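Local coordinates for protein NAD-dependent epimerase/dehydratase (PDB 3GPI) that is of unknown function but, as an NAD-dependent epimerase/dehydratase family member with a Rossmann-type fold, probably carries out NAD(P)-dependent chemistry on a substrate not yet identified, at residues S108-Y113 / K247-A252; T182-R187 / V212-P217; A191-Y196 / S257-I262. One frame throughout, in Å; residues are numbered along the deposited sequence.

Interaction 1: residues S108-Y113 / K247-A252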
loop_
_atom_site.group_PDB
_atom_site.type_symbol
_atom_site.label_atom_id
_atom_site.label_comp_id
_atom_site.label_asym_id
_atom_site.label_seq_id
_atom_site.Cartn_x
_atom_site.Cartn_y
_atom_site.Cartn_z
ATOM N N SER A 108 0.892 -5.728 -2.100
ATOM C CA SER A 108 1.094 -6.686 -1.012
ATOM C C SER A 108 1.415 -5.905 0.252
ATOM O O SER A 108 1.166 -4.693 0.338
ATOM C CB SER A 108 2.238 -7.575 -1.430
ATOM O OG SER A 108 2.514 -8.610 -0.475
ATOM N N SER A 109 1.981 -6.584 1.249
ATOM C CA SER A 109 2.266 -5.989 2.543
ATOM C C SER A 109 3.624 -6.410 3.061
ATOM O O SER A 109 3.998 -7.574 2.909
ATOM C CB SER A 109 1.232 -6.527 3.547
ATOM O OG SER A 109 1.550 -6.096 4.871
ATOM N N THR A 110 4.352 -5.501 3.713
ATOM C CA THR A 110 5.594 -5.875 4.406
ATOM C C THR A 110 5.339 -6.786 5.612
ATOM O O THR A 110 6.318 -7.273 6.188
ATOM C CB THR A 110 6.419 -4.670 4.797
ATOM O OG1 THR A 110 5.595 -3.795 5.576
ATOM C CG2 THR A 110 6.917 -3.922 3.520
ATOM N N GLY A 111 4.079 -7.036 5.960
ATOM C CA GLY A 111 3.785 -7.967 7.077
ATOM C C GLY A 111 4.213 -9.365 6.703
ATOM O O GLY A 111 4.321 -10.222 7.585
ATOM N N VAL A 112 4.499 -9.643 5.432
ATOM C CA VAL A 112 5.020 -10.964 5.051
ATOM C C VAL A 112 6.367 -11.215 5.674
ATOM O O VAL A 112 6.749 -12.391 5.860
ATOM C CB VAL A 112 5.100 -11.187 3.519
ATOM C CG1 VAL A 112 3.702 -11.058 2.900
ATOM C CG2 VAL A 112 6.052 -10.238 2.826
ATOM N N TYR A 113 7.085 -10.161 6.036
ATOM C CA TYR A 113 8.342 -10.295 6.783
ATOM C C TYR A 113 7.978 -10.455 8.242
ATOM O O TYR A 113 7.915 -9.470 8.988
ATOM C CB TYR A 113 9.219 -9.044 6.600
ATOM C CG TYR A 113 9.688 -8.823 5.191
ATOM C CD1 TYR A 113 10.747 -9.553 4.659
ATOM C CD2 TYR A 113 9.103 -7.844 4.396
ATOM C CE1 TYR A 113 11.183 -9.327 3.364
ATOM C CE2 TYR A 113 9.532 -7.619 3.109
ATOM C CZ TYR A 113 10.568 -8.347 2.603
ATOM O OH TYR A 113 10.987 -8.103 1.302
ATOM N N LYS A 247 10.941 -4.800 12.514
ATOM C CA LYS A 247 12.172 -4.727 11.702
ATOM C C LYS A 247 12.236 -3.393 11.033
ATOM O O LYS A 247 11.269 -2.640 11.101
ATOM C CB LYS A 247 12.193 -5.822 10.623
ATOM C CG LYS A 247 11.097 -5.649 9.572
ATOM C CD LYS A 247 9.890 -6.485 9.840
ATOM C CE LYS A 247 8.725 -5.931 9.009
ATOM N NZ LYS A 247 7.475 -6.636 9.285
ATOM N N LYS A 248 13.357 -3.110 10.384
ATOM C CA LYS A 248 13.491 -1.881 9.600
ATOM C C LYS A 248 13.476 -2.287 8.161
ATOM O O LYS A 248 14.098 -3.257 7.768
ATOM C CB LYS A 248 14.806 -1.163 9.916
ATOM C CG LYS A 248 14.883 -0.683 11.374
ATOM C CD LYS A 248 16.245 -0.070 11.722
ATOM C CE LYS A 248 17.326 -1.145 11.810
ATOM N NZ LYS A 248 18.567 -0.678 12.515
ATOM N N LEU A 249 12.744 -1.539 7.361
ATOM C CA LEU A 249 12.652 -1.855 5.946
ATOM C C LEU A 249 13.307 -0.786 5.093
ATOM O O LEU A 249 13.053 0.414 5.244
ATOM C CB LEU A 249 11.168 -2.005 5.583
ATOM C CG LEU A 249 10.414 -3.121 6.266
ATOM C CD1 LEU A 249 8.915 -2.885 6.228
ATOM C CD2 LEU A 249 10.797 -4.437 5.632
ATOM N N SER A 250 14.212 -1.229 4.210
ATOM C CA SER A 250 14.916 -0.360 3.291
ATOM C C SER A 250 14.130 -0.108 2.008
ATOM O O SER A 250 13.669 -1.032 1.369
ATOM C CB SER A 250 16.233 -1.021 2.881
ATOM O OG SER A 250 16.874 -0.219 1.898
ATOM N N ASN A 251 14.047 1.158 1.624
ATOM C CA ASN A 251 13.466 1.537 0.344
ATOM C C ASN A 251 14.499 1.850 -0.727
ATOM O O ASN A 251 14.219 2.609 -1.649
ATOM C CB ASN A 251 12.533 2.741 0.537
ATOM C CG ASN A 251 13.255 4.042 0.904
ATOM O OD1 ASN A 251 14.477 4.104 1.097
ATOM N ND2 ASN A 251 12.474 5.113 0.990
ATOM N N ALA A 252 15.672 1.230 -0.646
ATOM C CA ALA A 252 16.733 1.505 -1.596
ATOM C C ALA A 252 16.296 1.319 -3.053
ATOM O O ALA A 252 16.658 2.135 -3.915
ATOM C CB ALA A 252 17.944 0.574 -1.295
HETATM O O HOH W 1 5.402 -4.710 8.348
#
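The Y113 ring meets L249 obliquely, its CD2 lying 4.0 Å from CD2 of the leucine, while I211 and P127 also touch the tyrosine and its hydroxyl is tied to R153. The other flat group is the Y113 carbonyl. It is approached in its own plane by the K247 ammonium, with NZ 2.9 Å from Y113 O and a C=O...N angle of 148°. K247 gets there by a folded route: CG sits between the backbone N and the carbonyl carbon (chi1 65°) and the chain bends at chi2 (-97°), so that CD and CE run alongside Y113 and carry NZ to the carbonyls of the 110-113 turn. From the same place NZ makes a weak, longer bond of 3.4 Å to T110 O, an atom that already takes the backbone N of Y113. A water 3.0 Å from K247 NZ accepts from it and also hydrogen-bonds T110 OG1.

The other branch of L249, CD1, presses against T110 and touches CB, OG1 and CG2 at once. Its 3.4 Å approach to T110 CB is tighter than usual for two carbons. Before the turn, S109 OG accepts the backbone N of G111 in an ST turn. This turn follows strand 103-109 at the C-terminal end of the parallel strands, where active-site groups gather in related enzymes.

The chemistry implies a buried ammonium held mainly by the Y113 carbonyl, with a weak bond to T110 O and a water, which probably favours its positive charge, and with L249 packing against T110 and Y113 beside it.

Interaction 2: residues T182-R187 / V212-P217. With EDO (1,2-ethanediol), chain C; EDO (1,2-ethanediol), chain B.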
loop_
_atom_site.group_PDB
_atom_site.type_symbol
_atom_site.label_atom_id
_atom_site.label_comp_id
_atom_site.label_asym_id
_atom_site.label_seq_id
_atom_site.Cartn_x
_atom_site.Cartn_y
_atom_site.Cartn_z
ATOM N N THR A 182 8.709 0.848 13.534
ATOM C CA THR A 182 7.542 1.066 12.681
ATOM C C THR A 182 7.998 1.627 11.339
ATOM O O THR A 182 8.910 2.493 11.284
ATOM C CB THR A 182 6.500 2.019 13.355
ATOM O OG1 THR A 182 7.084 3.316 13.604
ATOM C CG2 THR A 182 5.977 1.428 14.665
ATOM N N ASN A 183 7.329 1.153 10.290
ATOM C CA ASN A 183 7.637 1.492 8.895
ATOM C C ASN A 183 6.358 1.988 8.290
ATOM O O ASN A 183 5.277 1.449 8.542
ATOM C CB ASN A 183 8.109 0.269 8.142
ATOM C CG ASN A 183 9.377 -0.326 8.724
ATOM O OD1 ASN A 183 10.480 0.119 8.434
ATOM N ND2 ASN A 183 9.210 -1.329 9.574
ATOM N N ARG A 184 6.476 3.021 7.474
ATOM C CA ARG A 184 5.251 3.654 6.908
ATOM C C ARG A 184 5.413 4.162 5.483
ATOM O O ARG A 184 6.527 4.391 5.012
ATOM C CB ARG A 184 4.800 4.861 7.765
ATOM C CG ARG A 184 5.783 6.045 7.687
ATOM C CD ARG A 184 5.641 7.143 8.774
ATOM N NE ARG A 184 5.485 6.434 10.033
ATOM C CZ ARG A 184 6.427 5.692 10.582
ATOM N NH1 ARG A 184 7.688 5.757 10.177
ATOM N NH2 ARG A 184 6.098 4.920 11.585
ATOM N N ILE A 185 4.281 4.331 4.812
ATOM C CA ILE A 185 4.236 4.971 3.512
ATOM C C ILE A 185 2.980 5.819 3.509
ATOM O O ILE A 185 1.911 5.374 3.876
ATOM C CB ILE A 185 4.267 3.898 2.362
ATOM C CG1 ILE A 185 4.358 4.559 0.971
ATOM C CG2 ILE A 185 3.080 2.950 2.447
ATOM C CD1 ILE A 185 5.768 5.168 0.638
ATOM N N HIS A 186 3.105 7.061 3.050
ATOM C CA HIS A 186 1.931 7.899 2.941
ATOM C C HIS A 186 1.094 7.425 1.751
ATOM O O HIS A 186 1.641 7.080 0.691
ATOM C CB HIS A 186 2.384 9.336 2.683
ATOM C CG HIS A 186 1.290 10.360 2.825
ATOM N ND1 HIS A 186 0.259 10.496 1.904
ATOM C CD2 HIS A 186 1.086 11.305 3.774
ATOM C CE1 HIS A 186 -0.531 11.487 2.293
ATOM N NE2 HIS A 186 -0.047 12.002 3.415
ATOM N N ARG A 187 -0.222 7.392 1.919
ATOM C CA ARG A 187 -1.140 7.033 0.831
ATOM C C ARG A 187 -0.766 7.687 -0.496
ATOM O O ARG A 187 -0.789 7.039 -1.548
ATOM C CB ARG A 187 -2.566 7.431 1.202
ATOM C CG ARG A 187 -3.627 7.136 0.132
ATOM C CD ARG A 187 -4.842 8.074 0.338
ATOM N NE ARG A 187 -4.555 9.455 -0.029
ATOM C CZ ARG A 187 -5.407 10.462 0.087
ATOM N NH1 ARG A 187 -6.615 10.254 0.588
ATOM N NH2 ARG A 187 -5.025 11.683 -0.246
ATOM N N VAL A 212 7.652 -0.772 -0.608
ATOM C CA VAL A 212 7.163 0.606 -0.725
ATOM C C VAL A 212 7.048 1.153 0.678
ATOM O O VAL A 212 6.101 0.826 1.405
ATOM C CB VAL A 212 5.819 0.625 -1.480
ATOM C CG1 VAL A 212 5.406 2.064 -1.755
ATOM C CG2 VAL A 212 5.968 -0.039 -2.839
ATOM N N THR A 213 8.035 1.958 1.041
ATOM C CA THR A 213 8.162 2.491 2.411
ATOM C C THR A 213 8.978 3.773 2.351
ATOM O O THR A 213 9.677 4.009 1.363
ATOM C CB THR A 213 8.745 1.417 3.363
ATOM O OG1 THR A 213 8.520 1.782 4.728
ATOM C CG2 THR A 213 10.238 1.197 3.112
ATOM N N ASP A 214 8.860 4.614 3.374
ATOM C CA ASP A 214 9.592 5.879 3.338
ATOM C C ASP A 214 11.008 5.735 3.882
ATOM O O ASP A 214 11.446 4.621 4.118
ATOM C CB ASP A 214 8.811 7.020 4.002
ATOM C CG ASP A 214 8.861 6.990 5.539
ATOM O OD1 ASP A 214 9.676 6.266 6.149
ATOM O OD2 ASP A 214 8.115 7.789 6.120
ATOM N N ASN A 215 11.709 6.843 4.040
ATOM C CA ASN A 215 13.133 6.814 4.387
ATOM C C ASN A 215 13.451 6.557 5.851
ATOM O O ASN A 215 14.639 6.301 6.170
ATOM C CB ASN A 215 13.769 8.170 4.047
ATOM C CG ASN A 215 13.813 8.468 2.573
ATOM O OD1 ASN A 215 13.804 7.612 1.714
ATOM N ND2 ASN A 215 13.930 9.746 2.298
ATOM N N GLN A 216 12.465 6.639 6.759
ATOM C CA GLN A 216 12.822 6.664 8.191
ATOM C C GLN A 216 11.932 5.800 9.052
ATOM O O GLN A 216 10.979 6.297 9.629
ATOM C CB GLN A 216 12.813 8.101 8.736
ATOM C CG GLN A 216 13.936 9.002 8.152
ATOM C CD GLN A 216 14.118 10.296 8.920
ATOM O OE1 GLN A 216 14.172 10.307 10.136
ATOM N NE2 GLN A 216 14.215 11.425 8.198
ATOM N N PRO A 217 12.263 4.523 9.192
ATOM C CA PRO A 217 11.605 3.736 10.233
ATOM C C PRO A 217 11.973 4.340 11.592
ATOM O O PRO A 217 13.046 4.896 11.779
ATOM C CB PRO A 217 12.223 2.340 10.082
ATOM C CG PRO A 217 13.260 2.416 9.021
ATOM C CD PRO A 217 13.361 3.807 8.518
HETATM C C1 EDO C . 5.926 -1.390 10.917
HETATM O O1 EDO C . 4.947 -0.417 11.155
HETATM C C2 EDO C . 5.812 -1.926 9.532
HETATM O O2 EDO C . 6.567 -3.082 9.309
HETATM C C1 EDO B . 2.263 4.654 11.032
HETATM O O1 EDO B . 2.752 5.924 10.762
HETATM C C2 EDO B . 3.511 3.951 11.443
HETATM O O2 EDO B . 3.321 3.649 12.798
HETATM O O HOH W 2 10.742 1.969 6.340
HETATM O O HOH W 3 8.998 7.957 8.708
HETATM O O HOH W 4 9.203 3.953 7.459
#
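R184 and D214 hold the two segments together through their backbones: D214 N donates to R184 O at 2.9 Å, and further along P217 CA offers a CH...O contact of 3.1 Å to T182 O. Water carries most of the remaining polar traffic. Water 4 takes the R184 N-H and donates to D214 OD1, and water 2 bridges N183 OD1 and T213 OG1, whose protein partners include L249 N and S155 OG respectively. Water 3 accepts from R184 NH1 and donates to D214 OD2 and to Q216 O.

The 212-217 loop leaves strand 209-212 of the Rossmann sheet and turns back to pair, through strand 218-219, antiparallel with strand 181-186. An Asx turn, D214 OD1 taking Q216 N at 2.9 Å, shapes it.

Opposite charges lie near each other without pairing: R184 NH1 is 4.5 Å from D214 OD1, beyond a salt bridge, while the aliphatic CG of R184 passes 3.3 Å from D214 OD2. A leucine here would probably leave water 3 without its N-H donor and D214 without the nearby positive charge.

Apolar contact falls to I185, whose CG1 points anti to the backbone N (chi1 -174°) and meets V212 CG1 at 3.8 Å.

Interaction 3: residues A191-Y196 / S257-I262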
loop_
_atom_site.group_PDB
_atom_site.type_symbol
_atom_site.label_atom_id
_atom_site.label_comp_id
_atom_site.label_asym_id
_atom_site.label_seq_id
_atom_site.Cartn_x
_atom_site.Cartn_y
_atom_site.Cartn_z
ATOM N N ALA A 191 0.345 5.772 -4.001
ATOM C CA ALA A 191 -0.353 5.941 -5.251
ATOM C C ALA A 191 0.554 6.529 -6.319
ATOM O O ALA A 191 0.528 6.054 -7.464
ATOM C CB ALA A 191 -1.554 6.874 -5.035
ATOM N N ALA A 192 1.298 7.566 -5.958
ATOM C CA ALA A 192 2.150 8.234 -6.945
ATOM C C ALA A 192 3.281 7.321 -7.392
ATOM O O ALA A 192 3.709 7.384 -8.537
ATOM C CB ALA A 192 2.708 9.532 -6.395
ATOM N N PHE A 193 3.776 6.442 -6.524
ATOM C CA PHE A 193 4.829 5.517 -6.965
ATOM C C PHE A 193 4.255 4.527 -7.972
ATOM O O PHE A 193 4.889 4.219 -9.005
ATOM C CB PHE A 193 5.424 4.775 -5.758
ATOM C CG PHE A 193 6.497 3.774 -6.140
ATOM C CD1 PHE A 193 7.615 4.174 -6.821
ATOM C CD2 PHE A 193 6.382 2.446 -5.760
ATOM C CE1 PHE A 193 8.611 3.275 -7.161
ATOM C CE2 PHE A 193 7.367 1.513 -6.103
ATOM C CZ PHE A 193 8.475 1.936 -6.799
ATOM N N ILE A 194 3.062 4.012 -7.727
ATOM C CA ILE A 194 2.450 3.127 -8.733
ATOM C C ILE A 194 2.203 3.861 -10.050
ATOM O O ILE A 194 2.519 3.338 -11.128
ATOM C CB ILE A 194 1.136 2.529 -8.249
ATOM C CG1 ILE A 194 1.390 1.693 -6.992
ATOM C CG2 ILE A 194 0.483 1.711 -9.360
ATOM C CD1 ILE A 194 0.127 1.263 -6.292
ATOM N N ALA A 195 1.730 5.109 -9.986
ATOM C CA ALA A 195 1.563 5.891 -11.223
ATOM C C ALA A 195 2.877 6.111 -11.904
ATOM O O ALA A 195 2.941 6.057 -13.152
ATOM C CB ALA A 195 0.884 7.234 -10.948
ATOM N N TYR A 196 3.933 6.337 -11.128
ATOM C CA TYR A 196 5.260 6.518 -11.713
ATOM C C TYR A 196 5.707 5.236 -12.422
ATOM O O TYR A 196 6.225 5.291 -13.575
ATOM C CB TYR A 196 6.257 6.926 -10.631
ATOM C CG TYR A 196 7.694 7.005 -11.053
ATOM C CD1 TYR A 196 8.151 8.114 -11.765
ATOM C CD2 TYR A 196 8.608 6.011 -10.684
ATOM C CE1 TYR A 196 9.462 8.219 -12.112
ATOM C CE2 TYR A 196 9.959 6.107 -11.066
ATOM C CZ TYR A 196 10.354 7.227 -11.766
ATOM O OH TYR A 196 11.690 7.339 -12.140
ATOM N N SER A 257 14.735 3.677 -8.437
ATOM C CA SER A 257 13.838 3.758 -9.601
ATOM C C SER A 257 13.754 5.174 -10.089
ATOM O O SER A 257 13.242 5.401 -11.201
ATOM C CB SER A 257 12.408 3.297 -9.254
ATOM O OG SER A 257 11.767 4.280 -8.430
ATOM N N GLY A 258 14.195 6.133 -9.270
ATOM C CA GLY A 258 14.103 7.547 -9.618
ATOM C C GLY A 258 12.879 8.231 -9.032
ATOM O O GLY A 258 12.748 9.447 -9.160
ATOM N N TYR A 259 11.999 7.450 -8.402
ATOM C CA TYR A 259 10.818 8.045 -7.797
ATOM C C TYR A 259 11.227 8.982 -6.667
ATOM O O TYR A 259 12.098 8.643 -5.863
ATOM C CB TYR A 259 9.873 6.941 -7.278
ATOM C CG TYR A 259 8.677 7.583 -6.588
ATOM C CD1 TYR A 259 7.693 8.221 -7.343
ATOM C CD2 TYR A 259 8.560 7.578 -5.197
ATOM C CE1 TYR A 259 6.606 8.861 -6.749
ATOM C CE2 TYR A 259 7.474 8.184 -4.593
ATOM C CZ TYR A 259 6.530 8.848 -5.360
ATOM O OH TYR A 259 5.488 9.505 -4.782
ATOM N N GLN A 260 10.584 10.147 -6.599
ATOM C CA GLN A 260 10.850 11.137 -5.532
ATOM C C GLN A 260 9.702 11.179 -4.539
ATOM O O GLN A 260 8.568 11.496 -4.868
ATOM C CB GLN A 260 11.092 12.527 -6.099
ATOM C CG GLN A 260 12.413 12.581 -6.859
ATOM C CD GLN A 260 12.671 13.927 -7.478
ATOM O OE1 GLN A 260 11.880 14.412 -8.286
ATOM N NE2 GLN A 260 13.803 14.527 -7.128
ATOM N N LEU A 261 9.997 10.795 -3.299
ATOM C CA LEU A 261 8.955 10.835 -2.289
ATOM C C LEU A 261 8.396 12.230 -2.036
ATOM O O LEU A 261 9.150 13.207 -1.866
ATOM C CB LEU A 261 9.494 10.257 -0.982
ATOM C CG LEU A 261 9.749 8.748 -0.970
ATOM C CD1 LEU A 261 10.800 8.366 0.076
ATOM C CD2 LEU A 261 8.462 7.905 -0.800
ATOM N N ILE A 262 7.079 12.306 -1.996
ATOM C CA ILE A 262 6.386 13.540 -1.603
ATOM C C ILE A 262 6.624 13.789 -0.110
ATOM O O ILE A 262 6.855 14.921 0.307
ATOM C CB ILE A 262 4.876 13.426 -1.852
ATOM C CG1 ILE A 262 4.594 13.167 -3.342
ATOM C CG2 ILE A 262 4.115 14.697 -1.392
ATOM C CD1 ILE A 262 3.174 12.701 -3.588
#
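F193 and Y259 both carry CG anti to the backbone N (chi1 179° in F193), as does Y196. This brings the F193 ring edge and the Y196 ring to Y259, whose own ring lies with one face over F193 CA and CB. The edge of F193 faces the Y259 ring in an offset edge-to-face pair, planes 63° apart and centroids 5.4 Å apart. F193 CD1 reaches Y259 CG at 3.6 Å. F193 CB itself stands almost straight over the Y259 ring centre, a CH-pi contact of 4.1 Å.

Y196 and Y259 run antiparallel alongside one another, their rings oblique, with Y259 CA over one face of the Y196 ring. At the far end Y196 OH donates to S257 O at 2.7 Å, tilted 26° from the carbonyl plane. S257 OG lies at the edge of F193, 3.5 Å from CE1, and takes the backbone N of Y259 in an ST turn; it is also bonded to L254 O. G258, between them, has a positive phi, and a CB there would run into Y196 OH. At the hydroxyl end of Y259, A192 CB packs 3.2 Å from Y259 OH, a hydroxyl whose polar partner is D189, in the same helix as A192.

The loop thus lies along helix 187-201, starting where helix 252-256 ends and leading on to helix 266-277. L254 of helix 252-256 touches both F193 and Y259. F193 continues inward to Y210 and to L152 of strand 149-158, while A192 meets R21 of helix 13-24.

How the interactions relate
Interaction 1 is the fully buried one; interactions 2 and 3 are partly buried and reach the surface at Q216 and at G258 and I262. Interactions 1 and 2 both reach the central sheet, one through the end of strand 103-109, the other through strand 181-186 and the loop after 209-212, and they share partners: N183 bonds K247 O, and N251 bonds N215. Interaction 3 lies on the helix that follows strand 181-186, and meets interaction 2 where F193 touches V212 and L261 touches I185 and N215. The chemistry changes accordingly: a lysine among backbone carbonyls in interaction 1, water bridges and one backbone bond in interaction 2, and aromatic packing with a single tyrosine bond in interaction 3.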